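Local coordinates for guanine nucleotide exchange factor p115rhogef (Homo sapiens, PDB 1IAP), which probably promotes nucleotide exchange on Rho GTPases and, through its N-terminal RGS-like domain, probably couples them to heterotrimeric G protein alpha subunits, at residues L34-H39 against Q99-S104; S61-E64 against R70-V73. All coordinates share one frame; numbering follows the deposited sequence.

Contact 1: L34-H39 against Q99-S104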
ATOM      1  N   LEU A  34       0.891   4.995  -3.341  1.00 21.31           N
ATOM      2  CA  LEU A  34      -0.059   4.216  -2.556  1.00 18.75           C
ATOM      3  C   LEU A  34       0.664   3.211  -1.665  1.00 15.46           C
ATOM      4  O   LEU A  34       0.337   3.086  -0.498  1.00 19.76           O
ATOM      5  CB  LEU A  34      -1.057   3.482  -3.465  1.00 22.21           C
ATOM      6  CG  LEU A  34      -2.112   2.577  -2.801  1.00 21.96           C
ATOM      7  CD1 LEU A  34      -2.968   3.356  -1.796  1.00 19.11           C
ATOM      8  CD2 LEU A  34      -2.998   1.960  -3.873  1.00 24.14           C
ATOM      9  N   LEU A  35       1.664   2.527  -2.217  1.00 19.09           N
ATOM     10  CA  LEU A  35       2.417   1.536  -1.455  1.00 22.70           C
ATOM     11  C   LEU A  35       3.148   2.184  -0.283  1.00 22.24           C
ATOM     12  O   LEU A  35       3.248   1.602   0.795  1.00 22.45           O
ATOM     13  CB  LEU A  35       3.410   0.808  -2.362  1.00 19.16           C
ATOM     14  CG  LEU A  35       2.786  -0.065  -3.455  1.00 21.99           C
ATOM     15  CD1 LEU A  35       3.869  -0.585  -4.376  1.00 20.51           C
ATOM     16  CD2 LEU A  35       1.988  -1.206  -2.830  1.00 18.09           C
ATOM     17  N   CYS A  36       3.636   3.397  -0.508  1.00 23.05           N
ATOM     18  CA  CYS A  36       4.348   4.158   0.509  1.00 21.42           C
ATOM     19  C   CYS A  36       3.420   4.470   1.688  1.00 21.63           C
ATOM     20  O   CYS A  36       3.779   4.261   2.848  1.00 21.26           O
ATOM     21  CB  CYS A  36       4.897   5.448  -0.109  1.00 22.85           C
ATOM     22  SG  CYS A  36       5.691   6.565   1.055  1.00 23.23           S
ATOM     23  N   CYS A  37       2.211   4.931   1.379  1.00 19.05           N
ATOM     24  CA  CYS A  37       1.226   5.260   2.403  1.00 23.59           C
ATOM     25  C   CYS A  37       0.843   4.036   3.233  1.00 27.04           C
ATOM     26  O   CYS A  37       0.676   4.132   4.448  1.00 25.40           O
ATOM     27  CB  CYS A  37      -0.030   5.862   1.768  1.00 24.06           C
ATOM     28  SG  CYS A  37       0.163   7.558   1.166  1.00 26.99           S
ATOM     29  N   LEU A  38       0.704   2.888   2.573  1.00 20.74           N
ATOM     30  CA  LEU A  38       0.339   1.655   3.270  1.00 18.43           C
ATOM     31  C   LEU A  38       1.458   1.216   4.218  1.00 21.09           C
ATOM     32  O   LEU A  38       1.199   0.840   5.360  1.00 23.03           O
ATOM     33  CB  LEU A  38       0.020   0.540   2.264  1.00 20.45           C
ATOM     34  CG  LEU A  38      -1.128   0.784   1.277  1.00 26.19           C
ATOM     35  CD1 LEU A  38      -1.284  -0.415   0.325  1.00 23.05           C
ATOM     36  CD2 LEU A  38      -2.425   1.033   2.032  1.00 21.49           C
ATOM     37  N   HIS A  39       2.705   1.289   3.754  1.00 20.82           N
ATOM     38  CA  HIS A  39       3.837   0.889   4.585  1.00 26.30           C
ATOM     39  C   HIS A  39       4.058   1.850   5.749  1.00 25.98           C
ATOM     40  O   HIS A  39       4.527   1.448   6.816  1.00 25.29           O
ATOM     41  CB  HIS A  39       5.107   0.767   3.749  1.00 21.69           C
ATOM     42  CG  HIS A  39       5.153  -0.468   2.903  1.00 20.34           C
ATOM     43  ND1 HIS A  39       6.334  -1.049   2.503  1.00 26.83           N
ATOM     44  CD2 HIS A  39       4.161  -1.231   2.383  1.00 20.56           C
ATOM     45  CE1 HIS A  39       6.071  -2.118   1.770  1.00 26.13           C
ATOM     46  NE2 HIS A  39       4.759  -2.249   1.684  1.00 17.75           N
ATOM     47  N   GLN A  99       5.183  11.228   8.431  1.00 29.27           N
ATOM     48  CA  GLN A  99       3.979  12.038   8.242  1.00 30.73           C
ATOM     49  C   GLN A  99       4.109  13.049   7.100  1.00 31.55           C
ATOM     50  O   GLN A  99       3.157  13.264   6.349  1.00 30.17           O
ATOM     51  CB  GLN A  99       3.587  12.755   9.542  1.00 35.88           C
ATOM     52  CG  GLN A  99       3.320  11.831  10.732  1.00 49.64           C
ATOM     53  CD  GLN A  99       2.134  10.887  10.540  1.00 58.04           C
ATOM     54  OE1 GLN A  99       1.791  10.500   9.420  1.00 60.41           O
ATOM     55  NE2 GLN A  99       1.511  10.501  11.650  1.00 63.24           N
ATOM     56  N   GLU A 100       5.283  13.667   6.970  1.00 33.72           N
ATOM     57  CA  GLU A 100       5.523  14.643   5.906  1.00 32.58           C
ATOM     58  C   GLU A 100       5.559  13.960   4.544  1.00 31.78           C
ATOM     59  O   GLU A 100       5.097  14.518   3.547  1.00 31.91           O
ATOM     60  CB  GLU A 100       6.834  15.399   6.133  1.00 36.39           C
ATOM     61  CG  GLU A 100       6.779  16.438   7.241  1.00 45.15           C
ATOM     62  CD  GLU A 100       8.039  17.289   7.304  1.00 53.82           C
ATOM     63  OE1 GLU A 100       8.254  18.106   6.380  1.00 52.03           O
ATOM     64  OE2 GLU A 100       8.816  17.139   8.271  1.00 56.86           O
ATOM     65  N   VAL A 101       6.135  12.764   4.502  1.00 27.94           N
ATOM     66  CA  VAL A 101       6.208  12.004   3.261  1.00 27.52           C
ATOM     67  C   VAL A 101       4.800  11.560   2.857  1.00 24.52           C
ATOM     68  O   VAL A 101       4.417  11.679   1.695  1.00 31.58           O
ATOM     69  CB  VAL A 101       7.113  10.763   3.403  1.00 27.41           C
ATOM     70  CG1 VAL A 101       6.873   9.799   2.240  1.00 30.19           C
ATOM     71  CG2 VAL A 101       8.585  11.184   3.435  1.00 20.99           C
ATOM     72  N   VAL A 102       4.034  11.069   3.828  1.00 22.84           N
ATOM     73  CA  VAL A 102       2.668  10.605   3.588  1.00 21.90           C
ATOM     74  C   VAL A 102       1.776  11.760   3.144  1.00 28.00           C
ATOM     75  O   VAL A 102       0.966  11.608   2.233  1.00 23.22           O
ATOM     76  CB  VAL A 102       2.059   9.946   4.847  1.00 19.68           C
ATOM     77  CG1 VAL A 102       0.568   9.652   4.641  1.00 21.85           C
ATOM     78  CG2 VAL A 102       2.790   8.657   5.167  1.00 19.40           C
ATOM     79  N   GLN A 103       1.961  12.925   3.758  1.00 25.97           N
ATOM     80  CA  GLN A 103       1.163  14.099   3.418  1.00 28.05           C
ATOM     81  C   GLN A 103       1.358  14.477   1.950  1.00 25.07           C
ATOM     82  O   GLN A 103       0.389  14.780   1.249  1.00 29.18           O
ATOM     83  CB  GLN A 103       1.535  15.271   4.336  1.00 37.03           C
ATOM     84  CG  GLN A 103       0.478  16.361   4.430  1.00 48.83           C
ATOM     85  CD  GLN A 103       0.469  17.292   3.230  1.00 57.67           C
ATOM     86  OE1 GLN A 103      -0.583  17.570   2.654  1.00 65.06           O
ATOM     87  NE2 GLN A 103       1.644  17.785   2.854  1.00 60.37           N
ATOM     88  N   SER A 104       2.601  14.407   1.480  1.00 31.70           N
ATOM     89  CA  SER A 104       2.935  14.740   0.096  1.00 33.79           C
ATOM     90  C   SER A 104       2.451  13.735  -0.956  1.00 35.73           C
ATOM     91  O   SER A 104       2.618  13.967  -2.157  1.00 36.43           O
ATOM     92  CB  SER A 104       4.445  14.951  -0.048  1.00 37.30           C
ATOM     93  OG  SER A 104       5.165  13.800   0.362  1.00 42.98           O
TER

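Contact 2: S61-E64 against R70-V73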
ATOM      1  N   SER A  61      13.155   1.755   0.125  1.00 19.95           N
ATOM      2  CA  SER A  61      12.129   1.439  -0.863  1.00 22.71           C
ATOM      3  C   SER A  61      11.442   2.636  -1.517  1.00 28.40           C
ATOM      4  O   SER A  61      11.145   2.600  -2.715  1.00 22.65           O
ATOM      5  CB  SER A  61      11.049   0.546  -0.239  1.00 24.72           C
ATOM      6  OG  SER A  61      11.544  -0.747   0.057  1.00 26.55           O
ATOM      7  N   PHE A  62      11.211   3.700  -0.746  1.00 24.58           N
ATOM      8  CA  PHE A  62      10.481   4.851  -1.273  1.00 21.89           C
ATOM      9  C   PHE A  62      11.145   6.216  -1.277  1.00 27.15           C
ATOM     10  O   PHE A  62      10.706   7.104  -2.017  1.00 21.15           O
ATOM     11  CB  PHE A  62       9.148   4.996  -0.522  1.00 18.45           C
ATOM     12  CG  PHE A  62       8.351   3.729  -0.442  1.00 21.61           C
ATOM     13  CD1 PHE A  62       8.281   3.013   0.748  1.00 22.45           C
ATOM     14  CD2 PHE A  62       7.671   3.248  -1.557  1.00 18.51           C
ATOM     15  CE1 PHE A  62       7.549   1.830   0.828  1.00 23.62           C
ATOM     16  CE2 PHE A  62       6.939   2.068  -1.487  1.00 22.76           C
ATOM     17  CZ  PHE A  62       6.877   1.358  -0.292  1.00 21.96           C
ATOM     18  N   LEU A  63      12.190   6.394  -0.475  1.00 24.44           N
ATOM     19  CA  LEU A  63      12.825   7.708  -0.372  1.00 22.33           C
ATOM     20  C   LEU A  63      14.223   7.869  -0.971  1.00 27.97           C
ATOM     21  O   LEU A  63      14.589   8.962  -1.411  1.00 30.08           O
ATOM     22  CB  LEU A  63      12.811   8.160   1.099  1.00 23.78           C
ATOM     23  CG  LEU A  63      11.489   7.961   1.863  1.00 20.13           C
ATOM     24  CD1 LEU A  63      11.635   8.337   3.341  1.00 18.64           C
ATOM     25  CD2 LEU A  63      10.378   8.770   1.215  1.00 22.20           C
ATOM     26  N   GLU A  64      14.997   6.791  -1.010  1.00 27.13           N
ATOM     27  CA  GLU A  64      16.351   6.849  -1.557  1.00 30.27           C
ATOM     28  C   GLU A  64      16.399   7.084  -3.070  1.00 33.48           C
ATOM     29  O   GLU A  64      15.555   6.587  -3.814  1.00 32.26           O
ATOM     30  CB  GLU A  64      17.132   5.587  -1.183  1.00 33.45           C
ATOM     31  CG  GLU A  64      18.579   5.605  -1.638  1.00 42.71           C
ATOM     32  CD  GLU A  64      19.412   4.560  -0.942  1.00 55.10           C
ATOM     33  OE1 GLU A  64      19.080   3.358  -1.051  1.00 60.59           O
ATOM     34  OE2 GLU A  64      20.400   4.944  -0.282  1.00 59.06           O
ATOM     35  N   ARG A  70      10.593   4.932  -5.788  1.00 23.57           N
ATOM     36  CA  ARG A  70      10.789   6.265  -5.235  1.00 27.11           C
ATOM     37  C   ARG A  70       9.582   7.161  -5.448  1.00 24.18           C
ATOM     38  O   ARG A  70       9.052   7.256  -6.558  1.00 26.39           O
ATOM     39  CB  ARG A  70      12.029   6.934  -5.831  1.00 22.40           C
ATOM     40  CG  ARG A  70      12.437   8.208  -5.094  1.00 25.98           C
ATOM     41  CD  ARG A  70      13.767   8.749  -5.605  1.00 28.30           C
ATOM     42  NE  ARG A  70      14.421   9.585  -4.602  1.00 43.18           N
ATOM     43  CZ  ARG A  70      14.535  10.907  -4.677  1.00 49.12           C
ATOM     44  NH1 ARG A  70      14.042  11.567  -5.717  1.00 54.93           N
ATOM     45  NH2 ARG A  70      15.127  11.573  -3.694  1.00 50.35           N
ATOM     46  N   VAL A  71       9.123   7.763  -4.357  1.00 22.05           N
ATOM     47  CA  VAL A  71       7.991   8.677  -4.391  1.00 24.60           C
ATOM     48  C   VAL A  71       8.555  10.096  -4.317  1.00 24.80           C
ATOM     49  O   VAL A  71       9.694  10.289  -3.889  1.00 25.64           O
ATOM     50  CB  VAL A  71       7.037   8.451  -3.185  1.00 30.78           C
ATOM     51  CG1 VAL A  71       6.499   7.024  -3.184  1.00 25.52           C
ATOM     52  CG2 VAL A  71       7.749   8.749  -1.870  1.00 28.90           C
ATOM     53  N   PRO A  72       7.800  11.096  -4.802  1.00 24.49           N
ATOM     54  CA  PRO A  72       8.292  12.478  -4.742  1.00 26.26           C
ATOM     55  C   PRO A  72       8.429  12.895  -3.271  1.00 24.87           C
ATOM     56  O   PRO A  72       7.443  12.991  -2.536  1.00 28.61           O
ATOM     57  CB  PRO A  72       7.207  13.267  -5.487  1.00 29.40           C
ATOM     58  CG  PRO A  72       5.974  12.411  -5.342  1.00 29.67           C
ATOM     59  CD  PRO A  72       6.521  11.021  -5.530  1.00 27.97           C
ATOM     60  N   VAL A  73       9.673  13.095  -2.850  1.00 26.12           N
ATOM     61  CA  VAL A  73       9.996  13.446  -1.470  1.00 26.08           C
ATOM     62  C   VAL A  73      10.042  14.950  -1.218  1.00 30.06           C
ATOM     63  O   VAL A  73      10.564  15.706  -2.034  1.00 29.56           O
ATOM     64  CB  VAL A  73      11.377  12.853  -1.075  1.00 29.29           C
ATOM     65  CG1 VAL A  73      11.631  13.017   0.425  1.00 30.89           C
ATOM     66  CG2 VAL A  73      11.466  11.384  -1.481  1.00 31.03           C
TER

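Contact 1: L34-H39 against Q99-S104
Cys36 and Val101 make the close part of this helix-to-helix contact, tip to tip: SG of Cys36 lies 3.6 Å from CG1 of Val101. The thiol is extended across the gap because SG stands anti to the backbone N (chi1 175°), and the methyl arrives almost in line with it, the angle from Cys36 CB through SG to Val101 CG1 being about 155°. Val101 likewise turns CG1 anti to its own N, which brings this branch rather than CG2 to the sulfur. Both residues are buried, and helix 48-63 packs against both: Phe58 and Phe62 touch Cys36, and Leu63 touches Val101. The two segments belong to helices 32-43 and 91-103 of the all-helical RGS-like domain, so the contact joins helices distant in sequence through small sulfur and methyl groups, with the backbones closest at Cys37 and Val102, whose CA atoms are 5.7 Å apart. One residue further on, the fit is looser. Cys37 SG lies 4.1 Å from Val102 CG1, and the pair meets alongside rather than end to end, each terminal bond running roughly crosswise to the line between the two atoms. Gln105 also touches Cys37 here. Val102 is itself partly exposed, and on the same helix Gln99 and Gln103 are exposed, marking the solvent side. Beyond the apolar pairs, the last turn of segment 99-104 is tied to itself: Ser104 OG donates to Val101 O at 2.6 Å from a position tilted 32° out of the carbonyl plane, while Ser104 N reaches Glu100 O at 3.2 Å.

Contact 2: S61-E64 against R70-V73
The carbonyl oxygen of Phe62 is gripped twice by the returning chain. Val71 N donates to Phe62 O at 2.9 Å, nearly straight at 169° and in the carbonyl plane, and the CA-H of Arg70 adds a weaker contact, with Arg70 CA 3.3 Å from Phe62 O. The next carbonyl is met by a side chain instead: Arg70, extended from CG to NE, bonds through NE to Leu63 O at 3.3 Å, approaching from well above the carbonyl plane. A weak second bond from NE to Glu64 O, also 3.3 Å, divides the same N-H between two acceptors. The positive guanidinium may thus stabilise the carbonyl end of the helix. Beneath this polar layer, one branch of Leu63 serves two valines: CD2 lies 4.1 Å from Val71 CG2 and 3.9 Å from Val73 CG2, the side chains of Leu63 and Val73 crossing at about a right angle. Val73 CG2 also sits over one face of the guanidinium, near its rim. Glu64 instead engages His60 through OE1. In this part of the RGS-like domain, the loop after helix 48-63 turns back and bonds to carbonyls near the helix's C-terminal end, beside a wider pi-type turn at 61-63.

Overall arrangement
Helix 48-63 unites the two contacts, whose centres lie about 10 Å apart. Contact 1 is the more buried, its centre about 9 Å from that of the chain, and it joins two helices well separated in sequence by apolar groups alone. Contact 2, about 14 Å from the chain centre and partly buried, is local: a short turn brings a loop back to the helix it has just left, held by one backbone hydrogen bond and an arginine side chain bonding to carbonyls. The two meet directly, since the Phe62 ring packs against helix 32-43 while Leu63 CD2 lies 3.7 Å from Val101 CG2. Neighbouring residues of one helix end therefore face both partner helices of contact 1.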